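Long-range contacts in glutamate--cysteine ligase GshA (Methylobacillus flagellatus KT, PDB 3K1T), which probably acts as a ligase that joins glutamate to cysteine, the reaction that opens glutathione synthesis: residues A[99-104]-A[174-179]; A[128-133]-A[164-169]; A[253-258]-A[297-302]; A[260-265]-A[278-283]. All blocks are in the same frame, centred on the assembly; numbering follows the deposited sequence.

Contact 1. Residues A[99-104]-A[174-179]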
loop_
_atom_site.group_PDB
_atom_site.type_symbol
_atom_site.label_atom_id
_atom_site.label_comp_id
_atom_site.label_asym_id
_atom_site.label_seq_id
_atom_site.Cartn_x
_atom_site.Cartn_y
_atom_site.Cartn_z
ATOM N N LEU A 99 -20.436 5.913 -6.900
ATOM C CA LEU A 99 -21.095 5.543 -8.141
ATOM C C LEU A 99 -20.025 5.406 -9.202
ATOM O O LEU A 99 -19.256 6.350 -9.426
ATOM C CB LEU A 99 -22.112 6.641 -8.568
ATOM C CG LEU A 99 -22.953 6.378 -9.822
ATOM C CD1 LEU A 99 -23.976 5.278 -9.562
ATOM C CD2 LEU A 99 -23.674 7.666 -10.314
ATOM N N LEU A 100 -19.974 4.239 -9.833
ATOM C CA LEU A 100 -19.020 3.946 -10.898
ATOM C C LEU A 100 -19.732 4.008 -12.246
ATOM O O LEU A 100 -20.666 3.254 -12.501
ATOM C CB LEU A 100 -18.383 2.560 -10.712
ATOM C CG LEU A 100 -17.361 2.084 -11.775
ATOM C CD1 LEU A 100 -16.076 2.924 -11.748
ATOM C CD2 LEU A 100 -17.023 0.568 -11.559
ATOM N N ILE A 101 -19.294 4.916 -13.113
ATOM C CA ILE A 101 -19.827 5.019 -14.475
ATOM C C ILE A 101 -18.887 4.319 -15.486
ATOM O O ILE A 101 -17.780 4.760 -15.712
ATOM C CB ILE A 101 -20.068 6.501 -14.894
ATOM C CG1 ILE A 101 -21.009 7.182 -13.865
ATOM C CG2 ILE A 101 -20.636 6.565 -16.320
ATOM C CD1 ILE A 101 -21.373 8.611 -14.151
ATOM N N PRO A 102 -19.351 3.237 -16.116
ATOM C CA PRO A 102 -18.542 2.465 -17.061
ATOM C C PRO A 102 -18.614 3.040 -18.468
ATOM O O PRO A 102 -19.480 3.883 -18.746
ATOM C CB PRO A 102 -19.185 1.095 -17.007
ATOM C CG PRO A 102 -20.641 1.415 -16.817
ATOM C CD PRO A 102 -20.688 2.650 -15.954
ATOM N N GLU A 103 -17.710 2.597 -19.332
ATOM C CA GLU A 103 -17.846 2.823 -20.769
ATOM C C GLU A 103 -19.233 2.287 -21.190
ATOM O O GLU A 103 -19.816 1.425 -20.508
ATOM C CB GLU A 103 -16.740 2.110 -21.549
ATOM C CG GLU A 103 -15.347 2.763 -21.522
ATOM C CD GLU A 103 -15.287 4.126 -22.263
ATOM O OE1 GLU A 103 -16.237 4.446 -23.023
ATOM O OE2 GLU A 103 -14.299 4.886 -22.062
ATOM N N ASN A 104 -19.789 2.838 -22.268
ATOM C CA ASN A 104 -21.121 2.415 -22.737
ATOM C C ASN A 104 -21.190 0.967 -23.300
ATOM O O ASN A 104 -22.293 0.438 -23.525
ATOM C CB ASN A 104 -21.702 3.426 -23.744
ATOM C CG ASN A 104 -22.181 4.739 -23.085
ATOM O OD1 ASN A 104 -22.171 4.890 -21.865
ATOM N ND2 ASN A 104 -22.648 5.677 -23.916
ATOM N N ILE A 174 -18.388 10.334 -7.766
ATOM C CA ILE A 174 -18.636 9.583 -8.990
ATOM C C ILE A 174 -17.299 9.256 -9.638
ATOM O O ILE A 174 -16.558 10.169 -9.984
ATOM C CB ILE A 174 -19.480 10.412 -9.967
ATOM C CG1 ILE A 174 -20.831 10.764 -9.316
ATOM C CG2 ILE A 174 -19.674 9.682 -11.319
ATOM C CD1 ILE A 174 -21.529 11.937 -10.014
ATOM N N LEU A 175 -17.002 7.975 -9.812
ATOM C CA LEU A 175 -15.780 7.542 -10.466
ATOM C C LEU A 175 -16.052 7.207 -11.907
ATOM O O LEU A 175 -16.886 6.357 -12.213
ATOM C CB LEU A 175 -15.162 6.326 -9.749
ATOM C CG LEU A 175 -13.868 5.765 -10.340
ATOM C CD1 LEU A 175 -12.727 6.807 -10.261
ATOM C CD2 LEU A 175 -13.414 4.436 -9.627
ATOM N N LEU A 176 -15.394 7.931 -12.803
ATOM C CA LEU A 176 -15.469 7.633 -14.220
ATOM C C LEU A 176 -14.537 6.503 -14.637
ATOM O O LEU A 176 -13.316 6.592 -14.461
ATOM C CB LEU A 176 -15.120 8.878 -15.038
ATOM C CG LEU A 176 -15.989 10.097 -14.810
ATOM C CD1 LEU A 176 -15.325 11.328 -15.476
ATOM C CD2 LEU A 176 -17.420 9.815 -15.340
ATOM N N ASN A 177 -15.103 5.450 -15.228
ATOM C CA ASN A 177 -14.329 4.461 -15.981
ATOM C C ASN A 177 -14.699 4.556 -17.474
ATOM O O ASN A 177 -14.607 3.588 -18.218
ATOM C CB ASN A 177 -14.543 3.054 -15.429
ATOM C CG ASN A 177 -13.481 2.080 -15.872
ATOM O OD1 ASN A 177 -13.773 1.094 -16.569
ATOM N ND2 ASN A 177 -12.227 2.356 -15.481
ATOM N N ASN A 178 -15.110 5.760 -17.875
ATOM C CA ASN A 178 -15.583 6.109 -19.228
ATOM C C ASN A 178 -14.812 7.406 -19.552
ATOM O O ASN A 178 -14.893 8.377 -18.787
ATOM C CB ASN A 178 -17.083 6.374 -19.145
ATOM C CG ASN A 178 -17.709 6.769 -20.470
ATOM O OD1 ASN A 178 -17.117 7.524 -21.268
ATOM N ND2 ASN A 178 -18.915 6.251 -20.720
ATOM N N ASP A 179 -14.022 7.412 -20.615
ATOM C CA ASP A 179 -13.137 8.534 -20.854
ATOM C C ASP A 179 -13.844 9.782 -21.423
ATOM O O ASP A 179 -13.222 10.840 -21.541
ATOM C CB ASP A 179 -11.917 8.130 -21.718
ATOM C CG ASP A 179 -12.257 7.847 -23.150
ATOM O OD1 ASP A 179 -13.366 8.163 -23.630
ATOM O OD2 ASP A 179 -11.377 7.271 -23.799
HETATM O O HOH W 1 -15.889 6.847 -24.255
#
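E103 and N178 meet with their flat ends stacked: carboxylate and amide planes lie 28° apart, and E103 OE1 stands 3.7 Å from N178 OD1, while the two side chains as a whole run at about a right angle. A bend in the glutamate chain (chi2 -67°) turns the carboxylate over the other segment. There E103 OE2 accepts the backbone N-H of D179 at 2.9 Å, approached from above the carboxylate plane, 44° out of it. N178 uses its two amide atoms separately: ND2 donates to P102 O at 3.1 Å, nearly in its own amide plane, and OD1 takes the N-H of L180. The acids E103 and D179 come close, OE2 to OD1 3.8 Å, and water 1 lies between them, 2.7 Å from E103 OE1 and 2.9 Å from D179 OD1, which may ease the like charges; D179 OD1 also binds S181 OG.

Behind this polar end the strands pair in parallel, with L175 N to L99 O, I101 N to L175 O and N177 N to I101 O as the rungs. On the face carrying L99, I101 and I174, the I101 side chain passes I174 at an angle, and I101 CD1 comes within 3.5 Å of I174 CG2, a tight fit.

Strand 97-102 has 128-133 along its other edge, and 173-177 has 194-196. Helix 109-124 covers the face of L100, P102, L175 and N177, the last bonded through OD1 to Y111 and N114, whereas L164 of strand 163-166 lies against L99, I101 and I174.

Contact 2. Residues A[128-133]-A[164-169]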
loop_
_atom_site.group_PDB
_atom_site.type_symbol
_atom_site.label_atom_id
_atom_site.label_comp_id
_atom_site.label_asym_id
_atom_site.label_seq_id
_atom_site.Cartn_x
_atom_site.Cartn_y
_atom_site.Cartn_z
ATOM N N GLU A 128 -19.166 1.295 -0.497
ATOM C CA GLU A 128 -20.369 0.713 -1.086
ATOM C C GLU A 128 -20.394 1.222 -2.517
ATOM O O GLU A 128 -20.393 2.439 -2.733
ATOM C CB GLU A 128 -21.585 1.156 -0.260
ATOM C CG GLU A 128 -22.897 0.578 -0.681
ATOM C CD GLU A 128 -24.099 1.222 0.079
ATOM O OE1 GLU A 128 -23.889 1.714 1.238
ATOM O OE2 GLU A 128 -25.218 1.245 -0.515
ATOM N N VAL A 129 -20.387 0.319 -3.498
ATOM C CA VAL A 129 -20.187 0.712 -4.914
ATOM C C VAL A 129 -21.366 0.182 -5.718
ATOM O O VAL A 129 -21.774 -0.956 -5.510
ATOM C CB VAL A 129 -18.904 0.091 -5.502
ATOM C CG1 VAL A 129 -18.705 0.493 -6.995
ATOM C CG2 VAL A 129 -17.694 0.473 -4.645
ATOM N N ARG A 130 -21.910 1.003 -6.616
ATOM C CA ARG A 130 -22.931 0.582 -7.573
ATOM C C ARG A 130 -22.519 1.114 -8.938
ATOM O O ARG A 130 -21.810 2.130 -9.035
ATOM C CB ARG A 130 -24.306 1.155 -7.157
ATOM C CG ARG A 130 -24.834 0.616 -5.813
ATOM C CD ARG A 130 -25.634 -0.674 -6.005
ATOM N NE ARG A 130 -26.991 -0.351 -6.477
ATOM C CZ ARG A 130 -27.950 0.173 -5.717
ATOM N NH1 ARG A 130 -27.766 0.356 -4.410
ATOM N NH2 ARG A 130 -29.131 0.479 -6.249
ATOM N N ILE A 131 -22.992 0.441 -9.985
ATOM C CA ILE A 131 -22.607 0.752 -11.341
ATOM C C ILE A 131 -23.743 1.499 -12.038
ATOM O O ILE A 131 -24.824 0.952 -12.254
ATOM C CB ILE A 131 -22.256 -0.504 -12.121
ATOM C CG1 ILE A 131 -21.149 -1.280 -11.408
ATOM C CG2 ILE A 131 -21.798 -0.145 -13.533
ATOM C CD1 ILE A 131 -21.050 -2.716 -11.827
ATOM N N GLY A 132 -23.484 2.758 -12.372
ATOM C CA GLY A 132 -24.475 3.625 -13.015
ATOM C C GLY A 132 -24.148 3.830 -14.479
ATOM O O GLY A 132 -23.156 4.474 -14.830
ATOM N N SER A 133 -24.987 3.278 -15.336
ATOM C CA SER A 133 -24.849 3.443 -16.767
ATOM C C SER A 133 -25.390 4.778 -17.279
ATOM O O SER A 133 -26.474 5.193 -16.878
ATOM C CB SER A 133 -25.664 2.336 -17.466
ATOM O OG SER A 133 -25.510 2.412 -18.873
ATOM N N LEU A 164 -26.667 12.762 -9.212
ATOM C CA LEU A 164 -26.977 11.480 -9.834
ATOM C C LEU A 164 -27.323 10.463 -8.757
ATOM O O LEU A 164 -26.610 10.368 -7.763
ATOM C CB LEU A 164 -25.804 10.968 -10.648
ATOM C CG LEU A 164 -25.347 11.839 -11.802
ATOM C CD1 LEU A 164 -24.284 11.020 -12.617
ATOM C CD2 LEU A 164 -26.549 12.318 -12.700
ATOM N N GLU A 165 -28.399 9.710 -8.967
ATOM C CA GLU A 165 -28.845 8.703 -8.020
ATOM C C GLU A 165 -29.212 7.386 -8.726
ATOM O O GLU A 165 -29.452 7.356 -9.965
ATOM C CB GLU A 165 -30.030 9.260 -7.213
ATOM C CG GLU A 165 -29.583 10.198 -6.043
ATOM C CD GLU A 165 -30.625 11.223 -5.681
ATOM O OE1 GLU A 165 -31.784 11.056 -6.137
ATOM O OE2 GLU A 165 -30.291 12.202 -4.958
ATOM N N LEU A 166 -29.234 6.319 -7.937
ATOM C CA LEU A 166 -29.811 5.016 -8.325
ATOM C C LEU A 166 -30.821 4.676 -7.230
ATOM O O LEU A 166 -30.980 5.440 -6.277
ATOM C CB LEU A 166 -28.727 3.923 -8.421
ATOM C CG LEU A 166 -27.576 4.174 -9.376
ATOM C CD1 LEU A 166 -26.496 3.040 -9.243
ATOM C CD2 LEU A 166 -28.082 4.338 -10.815
ATOM N N ASP A 167 -31.475 3.524 -7.354
ATOM C CA ASP A 167 -32.511 3.087 -6.393
ATOM C C ASP A 167 -31.942 3.066 -4.993
ATOM O O ASP A 167 -31.000 2.322 -4.720
ATOM C CB ASP A 167 -32.986 1.673 -6.772
ATOM C CG ASP A 167 -34.029 1.111 -5.798
ATOM O OD1 ASP A 167 -35.058 1.792 -5.645
ATOM O OD2 ASP A 167 -33.810 0.003 -5.202
ATOM N N ASN A 168 -32.474 3.907 -4.113
ATOM C CA ASN A 168 -31.997 3.962 -2.743
ATOM C C ASN A 168 -30.462 4.090 -2.645
ATOM O O ASN A 168 -29.810 3.413 -1.836
ATOM C CB ASN A 168 -32.503 2.699 -2.002
ATOM C CG ASN A 168 -32.391 2.815 -0.478
ATOM O OD1 ASN A 168 -32.380 3.924 0.071
ATOM N ND2 ASN A 168 -32.286 1.665 0.211
ATOM N N PHE A 169 -29.864 4.956 -3.472
ATOM C CA PHE A 169 -28.405 5.065 -3.514
ATOM C C PHE A 169 -27.999 6.458 -3.961
ATOM O O PHE A 169 -28.147 6.819 -5.139
ATOM C CB PHE A 169 -27.794 4.051 -4.474
ATOM C CG PHE A 169 -26.274 4.018 -4.443
ATOM C CD1 PHE A 169 -25.610 3.320 -3.440
ATOM C CD2 PHE A 169 -25.533 4.660 -5.418
ATOM C CE1 PHE A 169 -24.218 3.246 -3.409
ATOM C CE2 PHE A 169 -24.133 4.600 -5.398
ATOM C CZ PHE A 169 -23.477 3.895 -4.396
HETATM O O HOH W 2 -27.435 3.387 0.044
HETATM O O HOH W 3 -29.733 0.681 -2.372
#
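R130 runs alongside F169, with L166 against its CB, and it carries most of the contact. Its CB touches L166 CD1 at 3.6 Å. CG then sits over the middle of the F169 ring, 3.6 Å from the centroid and 12° off the ring normal, a CH-pi contact. A bend at chi2 (-88°), followed by another at chi3, carries the guanidinium past the ring and back along the F169 side chain, the two running in opposite directions. NE is held by a salt bridge to E155 of strand 151-160. Next, one guanidinium face covers F169 CB, with NH1 3.7 Å from that carbon. NH1 also donates to water 3 at 2.9 Å, and this water in turn donates to N168 O at 2.8 Å. Finally NH2 reaches D167 O at 3.0 Å, with 159° at the hydrogen; the bond uses a lone pair in the carbonyl plane.

The acceptor carbonyls belong to a type II turn from L166 to F169. E128 flanks the ring from its edge, OE2 standing 3.6 Å from F169 CD1, and water 2 links this oxygen to N168 O.

Chemically, the arginine is anchored at separate points: its aliphatic part by the ring and L166, NE by a carboxylate, and its terminal nitrogens by the turn directly and through water. The rotation of the guanidinium is thereby fixed, and its positive charge would probably polarise the D167 and N168 carbonyls.

Contact 3. Residues A[253-258]-A[297-302]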
loop_
_atom_site.group_PDB
_atom_site.type_symbol
_atom_site.label_atom_id
_atom_site.label_comp_id
_atom_site.label_asym_id
_atom_site.label_seq_id
_atom_site.Cartn_x
_atom_site.Cartn_y
_atom_site.Cartn_z
ATOM N N GLN A 253 3.218 21.568 -45.997
ATOM C CA GLN A 253 3.357 21.884 -44.569
ATOM C C GLN A 253 3.592 20.593 -43.775
ATOM O O GLN A 253 4.559 20.466 -43.044
ATOM C CB GLN A 253 2.044 22.548 -44.065
ATOM C CG GLN A 253 1.809 22.551 -42.543
ATOM C CD GLN A 253 2.062 23.916 -41.940
ATOM O OE1 GLN A 253 3.039 24.612 -42.335
ATOM N NE2 GLN A 253 1.164 24.357 -41.028
ATOM N N LEU A 254 2.712 19.630 -43.969
ATOM C CA LEU A 254 2.807 18.354 -43.254
ATOM C C LEU A 254 4.091 17.584 -43.627
ATOM O O LEU A 254 4.793 17.083 -42.743
ATOM C CB LEU A 254 1.577 17.508 -43.528
ATOM C CG LEU A 254 1.391 16.244 -42.675
ATOM C CD1 LEU A 254 1.433 16.521 -41.189
ATOM C CD2 LEU A 254 0.055 15.559 -43.042
ATOM N N ALA A 255 4.381 17.505 -44.929
ATOM C CA ALA A 255 5.561 16.808 -45.445
ATOM C C ALA A 255 6.840 17.382 -44.852
ATOM O O ALA A 255 7.762 16.622 -44.495
ATOM C CB ALA A 255 5.613 16.842 -47.009
ATOM N N GLU A 256 6.903 18.705 -44.745
ATOM C CA GLU A 256 8.105 19.371 -44.256
ATOM C C GLU A 256 8.299 19.022 -42.783
ATOM O O GLU A 256 9.412 18.823 -42.336
ATOM C CB GLU A 256 8.013 20.904 -44.401
ATOM C CG GLU A 256 8.176 21.408 -45.850
ATOM C CD GLU A 256 7.671 22.857 -46.102
ATOM O OE1 GLU A 256 7.058 23.517 -45.193
ATOM O OE2 GLU A 256 7.902 23.326 -47.251
ATOM N N LYS A 257 7.210 18.994 -42.038
ATOM C CA LYS A 257 7.313 18.658 -40.615
ATOM C C LYS A 257 7.691 17.201 -40.393
ATOM O O LYS A 257 8.455 16.912 -39.478
ATOM C CB LYS A 257 6.054 19.026 -39.869
ATOM C CG LYS A 257 5.948 20.557 -39.691
ATOM C CD LYS A 257 4.635 20.939 -39.142
ATOM C CE LYS A 257 4.470 22.460 -39.154
ATOM N NZ LYS A 257 5.074 22.973 -37.945
ATOM N N VAL A 258 7.184 16.311 -41.234
ATOM C CA VAL A 258 7.585 14.895 -41.184
ATOM C C VAL A 258 9.071 14.766 -41.471
ATOM O O VAL A 258 9.773 14.087 -40.732
ATOM C CB VAL A 258 6.728 13.999 -42.104
ATOM C CG1 VAL A 258 7.352 12.558 -42.260
ATOM C CG2 VAL A 258 5.292 13.968 -41.590
ATOM N N LYS A 297 7.258 6.509 -42.792
ATOM C CA LYS A 297 8.727 6.422 -42.783
ATOM C C LYS A 297 9.382 7.452 -43.705
ATOM O O LYS A 297 10.586 7.542 -43.757
ATOM C CB LYS A 297 9.163 5.013 -43.166
ATOM C CG LYS A 297 8.841 3.973 -42.077
ATOM C CD LYS A 297 9.252 2.591 -42.500
ATOM C CE LYS A 297 9.356 1.637 -41.309
ATOM N NZ LYS A 297 9.835 0.247 -41.689
ATOM N N SER A 298 8.589 8.265 -44.390
ATOM C CA SER A 298 9.137 9.349 -45.198
ATOM C C SER A 298 8.070 10.421 -45.432
ATOM O O SER A 298 6.871 10.158 -45.313
ATOM C CB SER A 298 9.631 8.827 -46.550
ATOM O OG SER A 298 8.533 8.575 -47.374
ATOM N N ALA A 299 8.525 11.620 -45.795
ATOM C CA ALA A 299 7.630 12.725 -46.142
ATOM C C ALA A 299 6.718 12.322 -47.300
ATOM O O ALA A 299 5.547 12.742 -47.365
ATOM C CB ALA A 299 8.441 13.980 -46.503
ATOM N N ASP A 300 7.235 11.500 -48.220
ATOM C CA ASP A 300 6.407 11.045 -49.350
ATOM C C ASP A 300 5.184 10.231 -48.932
ATOM O O ASP A 300 4.160 10.250 -49.609
ATOM C CB ASP A 300 7.234 10.268 -50.362
ATOM C CG ASP A 300 7.934 11.179 -51.361
ATOM O OD1 ASP A 300 7.654 12.406 -51.385
ATOM O OD2 ASP A 300 8.764 10.658 -52.139
ATOM N N ASP A 301 5.261 9.562 -47.796
ATOM C CA ASP A 301 4.132 8.810 -47.282
ATOM C C ASP A 301 2.930 9.686 -46.909
ATOM O O ASP A 301 1.825 9.168 -46.828
ATOM C CB ASP A 301 4.524 7.978 -46.036
ATOM C CG ASP A 301 5.480 6.837 -46.349
ATOM O OD1 ASP A 301 5.589 6.433 -47.519
ATOM O OD2 ASP A 301 6.139 6.347 -45.422
ATOM N N VAL A 302 3.110 10.982 -46.680
ATOM C CA VAL A 302 1.936 11.845 -46.441
ATOM C C VAL A 302 1.424 12.586 -47.685
ATOM O O VAL A 302 0.410 13.293 -47.610
ATOM C CB VAL A 302 2.139 12.838 -45.255
ATOM C CG1 VAL A 302 2.417 12.063 -43.961
ATOM C CG2 VAL A 302 3.228 13.875 -45.523
#
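V302 is turned so that CG1 stands anti to its own carbonyl carbon and CG2 between backbone N and carbonyl carbon (chi1 -60°), which spreads the two methyls along the helix surface. CG2 reaches the backbone of the helix, 3.7 Å from A255 CA, while V302 CG1 passes V258 CG2 at 4.2 Å. V258 in turn places CG1 anti to its backbone N (chi1 168°), and this methyl rests on the chain at A299 N, 3.8 Å away. L254 CD2 completes the apolar patch, 4.1 Å from V302 CB. Next to this patch A299 CB lies 3.4 Å from A255 O, so that two alanines bring the backbones close.

The shape of 297-302 comes from within: K297 N donates to D301 OD2 at 2.9 Å, nearly along the C-O axis. S298 OG and D301 N, with S298 N and D301 OD2, repeat the pairing of a capping box, but both bonds are weak and the helical turn that follows is irregular.

Helix 251-272 lies over the sheet of strands 237-241, 324-329, 280-285 and 291-296, L254 and V258 also touching L327. The arrangement is a two-layer alpha/beta packing, extended here by the turn leaving edge strand 291-296.

Contact 4. Residues A[260-265]-A[278-283]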
loop_
_atom_site.group_PDB
_atom_site.type_symbol
_atom_site.label_atom_id
_atom_site.label_comp_id
_atom_site.label_asym_id
_atom_site.label_seq_id
_atom_site.Cartn_x
_atom_site.Cartn_y
_atom_site.Cartn_z
ATOM N N SER A 260 11.461 16.978 -41.123
ATOM C CA SER A 260 12.260 17.573 -40.056
ATOM C C SER A 260 12.324 16.664 -38.819
ATOM O O SER A 260 13.376 16.527 -38.174
ATOM C CB SER A 260 11.678 18.939 -39.687
ATOM O OG SER A 260 12.455 19.551 -38.680
ATOM N N LEU A 261 11.203 16.039 -38.493
ATOM C CA LEU A 261 11.165 15.115 -37.352
ATOM C C LEU A 261 12.010 13.854 -37.617
ATOM O O LEU A 261 12.813 13.443 -36.766
ATOM C CB LEU A 261 9.719 14.778 -37.021
ATOM C CG LEU A 261 9.455 13.873 -35.849
ATOM C CD1 LEU A 261 10.131 14.412 -34.563
ATOM C CD2 LEU A 261 7.914 13.728 -35.672
ATOM N N LEU A 262 11.835 13.257 -38.792
ATOM C CA LEU A 262 12.662 12.117 -39.208
ATOM C C LEU A 262 14.136 12.436 -39.125
ATOM O O LEU A 262 14.923 11.599 -38.692
ATOM C CB LEU A 262 12.298 11.658 -40.619
ATOM C CG LEU A 262 10.935 10.966 -40.764
ATOM C CD1 LEU A 262 10.579 10.832 -42.262
ATOM C CD2 LEU A 262 10.884 9.578 -40.070
ATOM N N ALA A 263 14.527 13.630 -39.556
ATOM C CA ALA A 263 15.937 14.042 -39.494
ATOM C C ALA A 263 16.455 14.096 -38.048
ATOM O O ALA A 263 17.576 13.669 -37.774
ATOM C CB ALA A 263 16.151 15.391 -40.203
ATOM N N LYS A 264 15.648 14.621 -37.123
ATOM C CA LYS A 264 16.025 14.627 -35.714
ATOM C C LYS A 264 16.217 13.204 -35.160
ATOM O O LYS A 264 17.159 12.950 -34.388
ATOM C CB LYS A 264 14.984 15.350 -34.851
ATOM C CG LYS A 264 14.940 16.869 -35.026
ATOM C CD LYS A 264 13.890 17.544 -34.137
ATOM C CE LYS A 264 14.289 17.570 -32.691
ATOM N NZ LYS A 264 13.222 18.204 -31.781
ATOM N N ILE A 265 15.313 12.295 -35.525
ATOM C CA ILE A 265 15.383 10.900 -35.085
ATOM C C ILE A 265 16.640 10.232 -35.680
ATOM O O ILE A 265 17.386 9.553 -34.979
ATOM C CB ILE A 265 14.118 10.088 -35.443
ATOM C CG1 ILE A 265 12.850 10.689 -34.825
ATOM C CG2 ILE A 265 14.247 8.633 -34.999
ATOM C CD1 ILE A 265 11.563 10.216 -35.538
ATOM N N PRO A 278 13.776 5.036 -38.879
ATOM C CA PRO A 278 12.920 5.950 -38.122
ATOM C C PRO A 278 11.489 5.909 -38.652
ATOM O O PRO A 278 11.288 5.716 -39.847
ATOM C CB PRO A 278 13.533 7.327 -38.377
ATOM C CG PRO A 278 14.940 7.069 -38.813
ATOM C CD PRO A 278 14.941 5.722 -39.466
ATOM N N PHE A 279 10.515 6.068 -37.754
ATOM C CA PHE A 279 9.122 6.182 -38.144
ATOM C C PHE A 279 8.452 7.228 -37.314
ATOM O O PHE A 279 8.898 7.534 -36.210
ATOM C CB PHE A 279 8.360 4.825 -38.148
ATOM C CG PHE A 279 7.984 4.272 -36.792
ATOM C CD1 PHE A 279 8.935 3.612 -35.992
ATOM C CD2 PHE A 279 6.664 4.366 -36.329
ATOM C CE1 PHE A 279 8.563 3.037 -34.725
ATOM C CE2 PHE A 279 6.275 3.789 -35.100
ATOM C CZ PHE A 279 7.239 3.140 -34.278
ATOM N N VAL A 280 7.387 7.793 -37.882
ATOM C CA VAL A 280 6.609 8.845 -37.247
ATOM C C VAL A 280 5.158 8.439 -37.188
ATOM O O VAL A 280 4.641 7.855 -38.139
ATOM C CB VAL A 280 6.788 10.189 -37.976
ATOM C CG1 VAL A 280 5.671 11.202 -37.588
ATOM C CG2 VAL A 280 8.226 10.730 -37.672
ATOM N N ILE A 281 4.522 8.708 -36.035
ATOM C CA ILE A 281 3.109 8.469 -35.868
ATOM C C ILE A 281 2.439 9.829 -36.114
ATOM O O ILE A 281 2.774 10.817 -35.470
ATOM C CB ILE A 281 2.758 7.968 -34.461
ATOM C CG1 ILE A 281 3.572 6.714 -34.099
ATOM C CG2 ILE A 281 1.228 7.655 -34.323
ATOM C CD1 ILE A 281 3.432 6.320 -32.596
ATOM N N VAL A 282 1.510 9.853 -37.062
ATOM C CA VAL A 282 0.711 11.037 -37.405
ATOM C C VAL A 282 -0.672 10.878 -36.794
ATOM O O VAL A 282 -1.415 9.942 -37.129
ATOM C CB VAL A 282 0.616 11.246 -38.927
ATOM C CG1 VAL A 282 -0.098 12.580 -39.262
ATOM C CG2 VAL A 282 2.022 11.185 -39.590
ATOM N N LYS A 283 -0.996 11.781 -35.867
ATOM C CA LYS A 283 -2.260 11.737 -35.120
ATOM C C LYS A 283 -3.140 12.958 -35.505
ATOM O O LYS A 283 -2.784 14.080 -35.173
ATOM C CB LYS A 283 -1.992 11.760 -33.611
ATOM C CG LYS A 283 -0.974 10.700 -33.062
ATOM C CD LYS A 283 -0.296 11.170 -31.709
ATOM C CE LYS A 283 0.600 10.085 -31.034
ATOM N NZ LYS A 283 -0.241 9.157 -30.121
#
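V280 and P278 receive the side chains of L261, L262 and I265 where helix 251-272 packs on an antiparallel sheet, a two-layer alpha/beta arrangement. The local axes run 10.2 Å apart, a spacing usual for a helix on a sheet, and their directions differ by 148°, so the strand returns roughly against the helix.

In the first shell one methyl, V280 CG2, is met by three branches: L261 CD2 at 3.6 Å, L262 CD2 at 3.8 Å and I265 CD1 at 4.0 Å. V280 points that methyl at the helix because CG1 is anti to its backbone N (chi1 163°), leaving CG2 anti to the carbonyl carbon. The proline ring takes two further contacts: P278 CB lies 3.9 Å from L262 CD2 and 3.7 Å from I265 CG2, the isoleucine and the ring sliding past each other.

Helical geometry supplies the second shell. I265 N bonds to L261 O at 3.0 Å, so these two residues, one turn apart, present their side chains on the same flank. Farther out, L261 also touches L327 and Y236, and P278 touches R266 and Y269 later in the same helix. On the strand side, V280 pairs through its backbone with V296, and F279, turned from the helix, meets Y332 edge-to-face. The side chains in the seam are all apolar, yet a backbone oxygen borders it: I265 CD1 lies 3.8 Å from F279 O.

The four contacts fall into two pairs on opposite sides of the chain's centre. Contacts 1 and 2 belong to the mixed sheet, their centres about 12 Å apart, where neighbouring strands 97-102 and 128-133 join through L100 N to R130 O and L100 O to G132 N. Both segments of contact 2 lie between those of contact 1 in sequence. Contacts 3 and 4, with centres about 9 Å apart, share helix 251-272 and meet where L262 CD1 touches S298 CA; again the inner pair of segments is contact 4. The first pair closes before the second opens, and the centres of contacts 1 and 3 are about 39 Å apart, so the two pairs lie in separate parts of the fold, one in the mixed sheet and one where helix 251-272 packs on the antiparallel sheet.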